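Local structure of neutral ceramidase (Pseudomonas aeruginosa, 2ZWS) at residues Pro390-Ile395 with Thr494-Pro499; Arg145-Ser150 with Gly285-Glu290; Val542-Gly547 with Ile615-Asn620. The protein hydrolyses the N-acyl linkage of ceramide to give sphingosine and a free fatty acid, and also catalyses the reverse synthesis. All blocks are in the same frame, centred on the assembly; numbering follows the deposited sequence. Where two conformers were deposited one is given.

Overall arrangement
The three contacts lie well apart, with centres 35 to 46 Å from one another, and none touches another. Interaction 1 is a surface contact, where a loop following helix 471-488 lies over the start of strand 392-400; it is mainly apolar, with no hydrogen bond between the segments, and next to Gln68, a probable substrate-binding residue. Interaction 2, partly buried, joins two neighbouring strands of one sheet, so backbone hydrogen bonds combine with a salt bridge and a CH-pi contact on one face of the sheet. Interaction 3 is the buried one: strands from two different sheets of the C-terminal beta-sandwich face each other, and side chains meet between them, with a water bridging the backbones at one end.

Interaction 1. Residues Pro390-Ile395 with Thr494-Pro499; sequences PTVLPI and TSAIAP
Val392 meets the loop segment 494-499 with both of its methyl groups, CG1 toward the two alanines and CG2 toward Pro499, with both near Ile497 O. With CG1 anti to the backbone N (chi1 171°), this branch lies against the middle of segment 494-499: Val392 CG1 is 3.9 Å from Ala498 CA and 4.3 Å from Ala496 CB, so the two alanines border one methyl. The other branch turns to Pro499, the last residue of the segment, where Val392 CG2 is 3.8 Å from Pro499 CD. Val392 CG2 also comes within 3.7 Å of Ile497 O, a van der Waals neighbour to which a methyl group offers no hydrogen bond. The valine side chain and the proline ring cross at a slant, and CB of Val392 shares in the contact with Pro499 CD. At the margin Thr391 adds a loose touch, its OG1 being 4.4 Å from Pro499 CG.

Val392 opens strand 392-400, which pairs antiparallel with strand 295-303, and its side chain also rests on Phe301. The loop is tied to that same neighbour by a backbone bond between Ala496 and Phe301 and by Ser495 OG on Phe301 N. Gln68, probably a substrate-binding residue, is touched by Ala498 and gives its NE2 to Val392 O, which puts the contact next to the substrate site.

No hydrogen bond or charge pair links 390-395 to 494-499, so their fit depends on the shapes of small apolar groups, while bonds to Phe301 help to place the loop, and strand pairing and Gln68 the valine.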
# COMPACT_ATOMS: atom_id res chain seq x y z
N PRO A 390 6.06 17.50 -1.69
CA PRO A 390 4.94 18.27 -1.09
C PRO A 390 5.34 19.30 -0.04
O PRO A 390 6.40 19.20 0.57
CB PRO A 390 4.06 17.19 -0.43
CG PRO A 390 4.89 15.95 -0.37
CD PRO A 390 5.97 16.05 -1.40
N THR A 391 4.45 20.26 0.16
CA THR A 391 4.62 21.33 1.14
C THR A 391 3.45 21.44 2.12
O THR A 391 3.61 21.99 3.19
CB THR A 391 4.81 22.68 0.45
OG1 THR A 391 3.65 23.01 -0.31
CG2 THR A 391 6.05 22.64 -0.48
N VAL A 392 2.27 20.94 1.71
CA VAL A 392 1.07 21.06 2.55
C VAL A 392 0.65 19.63 2.83
O VAL A 392 0.37 18.88 1.90
CB VAL A 392 -0.07 21.84 1.83
CG1 VAL A 392 -1.39 21.74 2.64
CG2 VAL A 392 0.37 23.29 1.54
N LEU A 393 0.65 19.25 4.11
CA LEU A 393 0.52 17.83 4.46
C LEU A 393 -0.64 17.58 5.42
O LEU A 393 -0.91 18.41 6.30
CB LEU A 393 1.83 17.32 5.07
CG LEU A 393 3.02 17.27 4.07
CD1 LEU A 393 4.25 16.96 4.83
CD2 LEU A 393 2.75 16.22 3.00
N PRO A 394 -1.33 16.44 5.25
CA PRO A 394 -2.47 16.12 6.09
C PRO A 394 -2.01 15.52 7.42
O PRO A 394 -1.12 14.64 7.44
CB PRO A 394 -3.22 15.06 5.27
CG PRO A 394 -2.12 14.31 4.53
CD PRO A 394 -1.06 15.39 4.24
N ILE A 395 -2.65 15.98 8.50
CA ILE A 395 -2.47 15.40 9.82
C ILE A 395 -3.89 15.00 10.26
O ILE A 395 -4.83 15.80 10.16
CB ILE A 395 -1.89 16.44 10.81
CG1 ILE A 395 -0.50 16.98 10.36
CG2 ILE A 395 -1.86 15.88 12.24
CD1 ILE A 395 0.55 15.90 10.25
N THR A 494 -7.54 26.17 11.16
CA THR A 494 -8.09 26.04 9.82
C THR A 494 -7.07 25.43 8.88
O THR A 494 -5.88 25.73 8.96
CB THR A 494 -8.55 27.39 9.24
OG1 THR A 494 -7.47 28.33 9.36
CG2 THR A 494 -9.76 27.92 10.00
N SER A 495 -7.53 24.53 8.00
CA SER A 495 -6.64 23.89 7.04
C SER A 495 -6.08 24.89 6.04
O SER A 495 -6.76 25.82 5.63
CB SER A 495 -7.40 22.84 6.24
OG SER A 495 -7.44 21.62 6.91
N ALA A 496 -4.84 24.68 5.66
CA ALA A 496 -4.29 25.32 4.48
C ALA A 496 -4.66 24.43 3.31
O ALA A 496 -5.48 23.54 3.44
CB ALA A 496 -2.76 25.28 4.62
N ILE A 497 -4.23 24.76 2.10
CA ILE A 497 -5.08 24.75 0.94
C ILE A 497 -4.07 23.82 0.26
O ILE A 497 -2.91 24.21 0.08
CB ILE A 497 -5.18 26.02 0.09
CG1 ILE A 497 -6.19 26.98 0.71
CG2 ILE A 497 -5.66 25.62 -1.31
CD1 ILE A 497 -7.56 26.37 0.94
N ALA A 498 -4.43 22.57 -0.05
CA ALA A 498 -3.49 21.64 -0.67
C ALA A 498 -3.37 22.02 -2.15
O ALA A 498 -4.37 22.12 -2.84
CB ALA A 498 -3.96 20.22 -0.52
N PRO A 499 -2.14 22.26 -2.63
CA PRO A 499 -1.98 22.67 -4.03
C PRO A 499 -2.54 21.63 -5.01
O PRO A 499 -2.33 20.44 -4.83
CB PRO A 499 -0.47 22.82 -4.20
CG PRO A 499 0.05 23.05 -2.83
CD PRO A 499 -0.84 22.21 -1.92

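Interaction 2. Residues Arg145-Ser150 with Gly285-Glu290; sequences RLFYGS and GQAQEE
Glu290 reaches across to strand 142-152 over one face of the Phe147 ring, and its extended chain ends on Arg145. Glu290 CB starts at the ring, 3.6 Å from Phe147 CE1. With CG anti to the backbone N (chi1 -174°), the chain then runs over the ring: Glu290 CG makes a CH-pi contact, 4.3 Å from the centroid of Phe147, while also standing 3.5 Å from Leu146 O. CD brings the carboxylate to the edge of the Arg145 guanidinium, which grips it side-on with two nitrogens. Arg145 NH1 donates to Glu290 OE1 over 2.9 Å in an almost straight bond (177°), and Arg145 NE donates to Glu290 OE2, also over 2.9 Å. Both acceptors lie near the guanidinium plane, yet the donors approach from above the carboxylate plane, for the two groups are turned 43° against each other. Water 1, 2.8 Å from Glu290 OE2, probably donates to it and accepts from Leu146 N.

The short strand 289-291, entered soon after helix 265-286, pairs antiparallel with strand 142-152 in the mixed sheet of the N-terminal region, where 142-152 also neighbours strands 5-13 and 181-189. Phe147 and Glu290 form a non-hydrogen-bonded pair, followed by the hydrogen-bonded pair Tyr148 and Glu289, whose main link is Tyr148 N to Glu289 O at 2.8 Å; the return bond is weak. Ala287, leaving the helix with positive phi, sets its CB 3.9 Å from Phe147 CD1. On the other face of the sheet from Phe147, Tyr148 stacks on His435, which in turn is hydrogen-bonded to Glu289 OE2.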
# COMPACT_ATOMS: atom_id res chain seq x y z
N ARG A 145 -19.63 -5.66 17.40
CA ARG A 145 -18.73 -5.28 18.48
C ARG A 145 -17.32 -5.16 17.91
O ARG A 145 -16.96 -5.82 16.92
CB ARG A 145 -18.73 -6.36 19.55
CG ARG A 145 -20.12 -6.56 20.14
CD ARG A 145 -20.20 -7.75 21.07
NE ARG A 145 -19.57 -7.54 22.37
CZ ARG A 145 -19.64 -8.41 23.38
NH1 ARG A 145 -19.07 -8.13 24.55
NH2 ARG A 145 -20.29 -9.57 23.23
N LEU A 146 -16.55 -4.32 18.57
CA LEU A 146 -15.14 -4.10 18.22
C LEU A 146 -14.26 -4.53 19.38
O LEU A 146 -14.52 -4.19 20.54
CB LEU A 146 -14.90 -2.62 17.90
CG LEU A 146 -15.09 -2.10 16.45
CD1 LEU A 146 -16.26 -2.68 15.71
CD2 LEU A 146 -15.17 -0.58 16.41
N PHE A 147 -13.23 -5.29 19.06
CA PHE A 147 -12.21 -5.63 20.06
C PHE A 147 -10.83 -5.18 19.65
O PHE A 147 -10.51 -5.13 18.45
CB PHE A 147 -12.21 -7.13 20.37
CG PHE A 147 -13.46 -7.59 21.03
CD1 PHE A 147 -13.48 -7.79 22.40
CD2 PHE A 147 -14.62 -7.80 20.30
CE1 PHE A 147 -14.66 -8.22 23.04
CE2 PHE A 147 -15.82 -8.21 20.94
CZ PHE A 147 -15.82 -8.40 22.31
N TYR A 148 -10.03 -4.87 20.65
CA TYR A 148 -8.63 -4.46 20.45
C TYR A 148 -7.70 -5.43 21.20
O TYR A 148 -8.00 -5.86 22.32
CB TYR A 148 -8.42 -3.04 20.97
CG TYR A 148 -6.97 -2.63 20.94
CD1 TYR A 148 -6.15 -2.91 22.03
CD2 TYR A 148 -6.41 -2.00 19.83
CE1 TYR A 148 -4.83 -2.57 22.01
CE2 TYR A 148 -5.07 -1.64 19.82
CZ TYR A 148 -4.31 -1.94 20.91
OH TYR A 148 -2.97 -1.60 20.93
N GLY A 149 -6.55 -5.75 20.60
CA GLY A 149 -5.51 -6.47 21.33
C GLY A 149 -4.16 -6.13 20.76
O GLY A 149 -4.07 -5.59 19.66
N SER A 150 -3.12 -6.48 21.51
CA SER A 150 -1.76 -6.30 21.04
C SER A 150 -0.87 -7.45 21.50
O SER A 150 -1.24 -8.22 22.42
CB SER A 150 -1.22 -4.95 21.49
OG SER A 150 -0.97 -4.94 22.89
N GLY A 285 -7.71 -13.77 18.30
CA GLY A 285 -8.32 -14.91 18.99
C GLY A 285 -8.47 -14.69 20.47
O GLY A 285 -9.34 -15.32 21.11
N GLN A 286 -7.61 -13.82 21.01
CA GLN A 286 -7.64 -13.45 22.45
C GLN A 286 -8.74 -12.42 22.81
O GLN A 286 -9.06 -12.28 24.00
CB GLN A 286 -6.25 -12.99 22.92
CG GLN A 286 -5.20 -14.11 22.80
CD GLN A 286 -3.74 -13.67 22.93
OE1 GLN A 286 -3.40 -12.52 22.68
NE2 GLN A 286 -2.86 -14.61 23.29
N ALA A 287 -9.29 -11.70 21.82
CA ALA A 287 -10.32 -10.65 22.01
C ALA A 287 -10.05 -9.88 23.31
O ALA A 287 -10.83 -9.92 24.28
CB ALA A 287 -11.73 -11.26 22.02
N GLN A 288 -8.92 -9.20 23.33
CA GLN A 288 -8.32 -8.81 24.62
C GLN A 288 -9.14 -7.79 25.39
O GLN A 288 -9.32 -7.92 26.62
CB GLN A 288 -6.87 -8.33 24.43
CG GLN A 288 -5.93 -9.41 23.89
CD GLN A 288 -4.51 -8.93 23.63
OE1 GLN A 288 -3.68 -9.67 23.08
NE2 GLN A 288 -4.24 -7.69 23.96
N GLU A 289 -9.63 -6.79 24.68
CA GLU A 289 -10.30 -5.67 25.32
C GLU A 289 -11.43 -5.22 24.40
O GLU A 289 -11.16 -4.93 23.24
CB GLU A 289 -9.29 -4.54 25.41
CG GLU A 289 -9.68 -3.34 26.17
CD GLU A 289 -8.55 -2.34 26.19
OE1 GLU A 289 -8.83 -1.14 26.28
OE2 GLU A 289 -7.38 -2.78 26.11
N GLU A 290 -12.67 -5.15 24.88
CA GLU A 290 -13.72 -4.60 24.02
C GLU A 290 -13.55 -3.08 23.88
O GLU A 290 -13.33 -2.38 24.88
CB GLU A 290 -15.13 -4.93 24.52
CG GLU A 290 -16.20 -4.48 23.54
CD GLU A 290 -17.57 -5.04 23.82
OE1 GLU A 290 -17.76 -5.61 24.92
OE2 GLU A 290 -18.45 -4.88 22.94
O HOH W 1 -17.68 -3.06 20.91

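Interaction 3. Residues Val542-Gly547 with Ile615-Asn620; sequences VAFVTG and IRHYGN
His617 sets its CB squarely over the centre of the Phe544 ring, 3.5 Å from the centroid and 10° off the ring normal, a close CH-pi contact. Its imidazole swings on beyond the phenyl group because CG is anti to the backbone N (chi1 168°); CD2 of His617 thereby comes to 3.7 Å from Phe544 CB. The two side chains thus slide past each other in opposite directions, the phenyl face lying under His617 CB and the imidazole beside Phe544 CB, and the rings themselves are oblique. Phe544 reaches the strand backbone with its far edge, where CZ is 3.7 Å from Ile615 O, near the plane of the ring. Ile615 is the third large contributor: its CG2 and CD1 branches both close on one methyl of Val542, CG2 of Ile615 standing 3.9 Å from Val542 CG2, and CG2 also brushes the Phe544 ring.

Strand 539-545 and strand 611-622 belong to two different sheets, packed face to face in the C-terminal part of the chain, and their segments cross at -35° with axes 8.5 Å apart, as in a beta-sandwich. Side chains from both sheets therefore meet in the core between them, and Phe544 and Ile615 both touch Ile600 of the neighbouring strand 595-603.

The imidazole has its polar link outside the pair, ND1 of His617 being bonded to Phe559 O, which helps to fix the turn of the ring. Where the backbones draw together beyond it, water 2 lies 2.8 Å from Gly547 O, to which it probably donates, and accepts from Asn620 N over 2.9 Å. Gly547 CA adds a CA-H...O contact to Asn620 O, whose residue begins the stretch required for correct folding and localization.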
# COMPACT_ATOMS: atom_id res chain seq x y z
N VAL A 542 1.19 -22.65 -19.46
CA VAL A 542 0.60 -22.54 -20.78
C VAL A 542 0.81 -21.13 -21.33
O VAL A 542 1.27 -20.24 -20.60
CB VAL A 542 -0.92 -22.86 -20.76
CG1 VAL A 542 -1.18 -24.28 -20.21
CG2 VAL A 542 -1.70 -21.79 -19.96
N ALA A 543 0.48 -20.91 -22.60
CA ALA A 543 0.73 -19.59 -23.19
C ALA A 543 -0.19 -19.35 -24.36
O ALA A 543 -0.52 -20.30 -25.08
CB ALA A 543 2.19 -19.44 -23.63
N PHE A 544 -0.55 -18.07 -24.55
CA PHE A 544 -1.53 -17.64 -25.57
C PHE A 544 -1.02 -16.42 -26.33
O PHE A 544 -0.29 -15.60 -25.77
CB PHE A 544 -2.81 -17.15 -24.91
CG PHE A 544 -3.54 -18.20 -24.11
CD1 PHE A 544 -4.63 -18.88 -24.65
CD2 PHE A 544 -3.14 -18.48 -22.80
CE1 PHE A 544 -5.31 -19.81 -23.89
CE2 PHE A 544 -3.81 -19.43 -22.05
CZ PHE A 544 -4.92 -20.09 -22.59
N VAL A 545 -1.41 -16.30 -27.61
CA VAL A 545 -1.23 -15.05 -28.37
C VAL A 545 -2.13 -14.01 -27.70
O VAL A 545 -3.31 -14.29 -27.47
CB VAL A 545 -1.69 -15.25 -29.85
CG1 VAL A 545 -1.62 -13.96 -30.62
CG2 VAL A 545 -0.84 -16.33 -30.52
N THR A 546 -1.60 -12.83 -27.38
CA THR A 546 -2.39 -11.86 -26.63
C THR A 546 -2.27 -10.44 -27.18
O THR A 546 -1.67 -10.22 -28.24
CB THR A 546 -1.99 -11.85 -25.14
OG1 THR A 546 -1.77 -13.19 -24.70
CG2 THR A 546 -3.11 -11.26 -24.31
N GLY A 547 -2.87 -9.48 -26.46
CA GLY A 547 -2.67 -8.06 -26.69
C GLY A 547 -2.21 -7.39 -25.39
O GLY A 547 -2.26 -7.98 -24.30
N ILE A 615 -7.27 -24.10 -18.76
CA ILE A 615 -6.96 -22.70 -18.44
C ILE A 615 -7.54 -21.79 -19.53
O ILE A 615 -7.37 -22.05 -20.72
CB ILE A 615 -5.43 -22.50 -18.24
CG1 ILE A 615 -4.97 -23.22 -16.96
CG2 ILE A 615 -5.06 -21.00 -18.19
CD1 ILE A 615 -3.46 -23.31 -16.77
N ARG A 616 -8.27 -20.76 -19.10
CA ARG A 616 -8.80 -19.75 -20.00
C ARG A 616 -8.05 -18.43 -19.83
O ARG A 616 -7.74 -18.00 -18.70
CB ARG A 616 -10.30 -19.56 -19.73
CG ARG A 616 -11.01 -18.64 -20.68
CD ARG A 616 -12.51 -18.84 -20.60
NE ARG A 616 -13.19 -17.87 -21.46
CZ ARG A 616 -14.51 -17.82 -21.64
NH1 ARG A 616 -15.03 -16.89 -22.43
NH2 ARG A 616 -15.29 -18.68 -21.00
N HIS A 617 -7.77 -17.77 -20.96
CA HIS A 617 -7.15 -16.46 -20.97
C HIS A 617 -8.11 -15.40 -21.50
O HIS A 617 -8.82 -15.64 -22.47
CB HIS A 617 -5.86 -16.48 -21.82
CG HIS A 617 -5.30 -15.12 -22.11
ND1 HIS A 617 -4.98 -14.20 -21.12
CD2 HIS A 617 -4.93 -14.55 -23.29
CE1 HIS A 617 -4.48 -13.12 -21.69
NE2 HIS A 617 -4.45 -13.30 -23.00
N TYR A 618 -8.14 -14.26 -20.83
CA TYR A 618 -8.88 -13.08 -21.29
C TYR A 618 -7.89 -11.93 -21.44
O TYR A 618 -7.08 -11.71 -20.54
CB TYR A 618 -9.92 -12.66 -20.25
CG TYR A 618 -10.94 -13.68 -19.86
CD1 TYR A 618 -12.21 -13.65 -20.43
CD2 TYR A 618 -10.68 -14.66 -18.90
CE1 TYR A 618 -13.18 -14.57 -20.06
CE2 TYR A 618 -11.64 -15.59 -18.52
CZ TYR A 618 -12.89 -15.53 -19.12
OH TYR A 618 -13.88 -16.43 -18.76
N GLY A 619 -7.96 -11.20 -22.56
CA GLY A 619 -7.10 -10.04 -22.80
C GLY A 619 -7.80 -9.03 -23.69
O GLY A 619 -9.00 -9.15 -23.95
N ASN A 620 -7.06 -8.03 -24.16
CA ASN A 620 -7.62 -6.97 -25.00
C ASN A 620 -6.58 -6.54 -26.00
O ASN A 620 -5.38 -6.50 -25.69
CB ASN A 620 -8.08 -5.76 -24.14
CG ASN A 620 -9.13 -6.15 -23.12
OD1 ASN A 620 -8.79 -6.67 -22.05
ND2 ASN A 620 -10.43 -5.93 -23.44
O HOH W 2 -4.54 -7.85 -22.69